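Local coordinates for factor H binding protein (Treponema denticola, PDB 3R15) that probably binds the human complement regulator factor H at the spirochaete surface, at residues E53-T56 against E57-A60. Numbering follows the deposited sequence.
Sequences EINT and EALA
A single water links E53 to E57, one turn apart on the helix. It donates to OE2 of E53 at 2.7 Å and to OE2 of E57 at 2.6 Å, so two carboxylates whose OE2 atoms lie 4.8 Å apart share a donor that probably eases their like charges. E57 brings its carboxylate there with CG beside the backbone N (chi1 -69°) and the chain extended beyond. Its other oxygen, OE1, accepts from NE2 of H25 on helix 20-36 and lies 4.0 Å from CD1 of I54, where the two side chains cross at an angle. The backbone beneath is the last part of helix 44-59, held by i to i+4 bonds: N of A58 reaches O of I54 at 2.8 Å, N of L59 reaches O of N55 at 2.9 Å, and the bond from N of E57 to O of E53 is weak at 3.4 Å. The backbone O of N55 takes a second donor, NE2 of Q64, while its side-chain OD1 accepts from N of I65, a bond to strand 63-67 for which an amide is well suited; beside it branched I54 packs on F29 and I65, and the small methyl of buried A58 touches H25 as well as Y63 and Q64 of the strand. On the exposed face T56, with OG1 beside its own backbone N (chi1 -63°), satisfies its hydroxyl by bonding to O of A52 in the preceding turn.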
ATOM      1  N   GLU A  53      -4.984   6.275  -5.739  1.00 15.76           N
ATOM      2  CA  GLU A  53      -6.247   6.077  -5.046  1.00 16.15           C
ATOM      3  C   GLU A  53      -6.030   6.084  -3.535  1.00 17.35           C
ATOM      4  O   GLU A  53      -6.650   6.867  -2.800  1.00 17.39           O
ATOM      5  CB  GLU A  53      -6.862   4.739  -5.493  1.00 15.09           C
ATOM      6  CG  GLU A  53      -8.095   4.341  -4.715  1.00 19.65           C
ATOM      7  CD  GLU A  53      -8.600   2.965  -5.101  1.00 20.59           C
ATOM      8  OE1 GLU A  53      -8.016   2.339  -6.015  1.00 19.86           O
ATOM      9  OE2 GLU A  53      -9.583   2.510  -4.480  1.00 22.06           O
ATOM     10  N   ILE A  54      -5.147   5.214  -3.059  1.00 15.22           N
ATOM     11  CA  ILE A  54      -4.905   5.127  -1.612  1.00 14.10           C
ATOM     12  C   ILE A  54      -4.231   6.391  -1.036  1.00 15.83           C
ATOM     13  O   ILE A  54      -4.538   6.806   0.077  1.00 17.09           O
ATOM     14  CB  ILE A  54      -4.145   3.832  -1.218  1.00 17.98           C
ATOM     15  CG1 ILE A  54      -4.310   3.543   0.275  1.00 19.53           C
ATOM     16  CG2 ILE A  54      -2.669   3.929  -1.555  1.00 18.34           C
ATOM     17  CD1 ILE A  54      -5.717   3.077   0.658  1.00 22.61           C
ATOM     18  N   ASN A  55      -3.336   7.022  -1.793  1.00 14.44           N
ATOM     19  CA  ASN A  55      -2.700   8.238  -1.295  1.00 14.66           C
ATOM     20  C   ASN A  55      -3.608   9.449  -1.265  1.00 14.82           C
ATOM     21  O   ASN A  55      -3.417  10.352  -0.449  1.00 15.33           O
ATOM     22  CB  ASN A  55      -1.418   8.533  -2.065  1.00 12.18           C
ATOM     23  CG  ASN A  55      -0.258   7.752  -1.530  1.00 16.37           C
ATOM     24  OD1 ASN A  55      -0.172   7.502  -0.327  1.00 16.18           O
ATOM     25  ND2 ASN A  55       0.649   7.368  -2.406  1.00 16.60           N
ATOM     26  N   THR A  56      -4.600   9.474  -2.141  1.00 15.80           N
ATOM     27  CA  THR A  56      -5.605  10.538  -2.082  1.00 15.79           C
ATOM     28  C   THR A  56      -6.376  10.425  -0.770  1.00 16.83           C
ATOM     29  O   THR A  56      -6.634  11.429  -0.097  1.00 18.29           O
ATOM     30  CB  THR A  56      -6.549  10.467  -3.283  1.00 16.60           C
ATOM     31  OG1 THR A  56      -5.788  10.689  -4.477  1.00 17.03           O
ATOM     32  CG2 THR A  56      -7.660  11.550  -3.176  1.00 17.68           C
ATOM     33  N   GLU A  57      -6.720   9.196  -0.389  1.00 16.56           N
ATOM     34  CA  GLU A  57      -7.347   8.953   0.917  1.00 17.27           C
ATOM     35  C   GLU A  57      -6.395   9.258   2.078  1.00 19.43           C
ATOM     36  O   GLU A  57      -6.772   9.910   3.057  1.00 20.36           O
ATOM     37  CB  GLU A  57      -7.822   7.500   1.044  1.00 18.96           C
ATOM     38  CG  GLU A  57      -8.991   7.101   0.163  1.00 21.69           C
ATOM     39  CD  GLU A  57      -9.423   5.661   0.427  1.00 26.23           C
ATOM     40  OE1 GLU A  57      -9.102   5.130   1.512  1.00 23.07           O
ATOM     41  OE2 GLU A  57     -10.082   5.053  -0.445  1.00 25.33           O
ATOM     42  N   ALA A  58      -5.163   8.769   1.987  1.00 15.79           N
ATOM     43  CA  ALA A  58      -4.217   8.894   3.096  1.00 18.64           C
ATOM     44  C   ALA A  58      -3.902  10.364   3.373  1.00 18.47           C
ATOM     45  O   ALA A  58      -3.601  10.766   4.498  1.00 16.99           O
ATOM     46  CB  ALA A  58      -2.949   8.114   2.794  1.00 17.15           C
ATOM     47  N   LEU A  59      -3.977  11.161   2.323  1.00 18.50           N
ATOM     48  CA  LEU A  59      -3.769  12.591   2.413  1.00 17.95           C
ATOM     49  C   LEU A  59      -4.669  13.225   3.489  1.00 21.17           C
ATOM     50  O   LEU A  59      -4.234  14.083   4.259  1.00 19.16           O
ATOM     51  CB  LEU A  59      -4.059  13.169   1.036  1.00 21.00           C
ATOM     52  CG  LEU A  59      -3.929  14.652   0.824  1.00 24.70           C
ATOM     53  CD1 LEU A  59      -2.548  15.162   1.290  1.00 20.50           C
ATOM     54  CD2 LEU A  59      -4.165  14.858  -0.668  1.00 22.59           C
ATOM     55  N   ALA A  60      -5.921  12.784   3.546  1.00 19.57           N
ATOM     56  CA  ALA A  60      -6.873  13.279   4.546  1.00 20.33           C
ATOM     57  C   ALA A  60      -6.455  12.908   5.967  1.00 21.78           C
ATOM     58  O   ALA A  60      -6.917  13.508   6.937  1.00 23.28           O
ATOM     59  CB  ALA A  60      -8.270  12.761   4.247  1.00 21.84           C
TER
HETATM   60  O   HOH W   1     -10.072   2.800  -1.812  1.00 34.91           O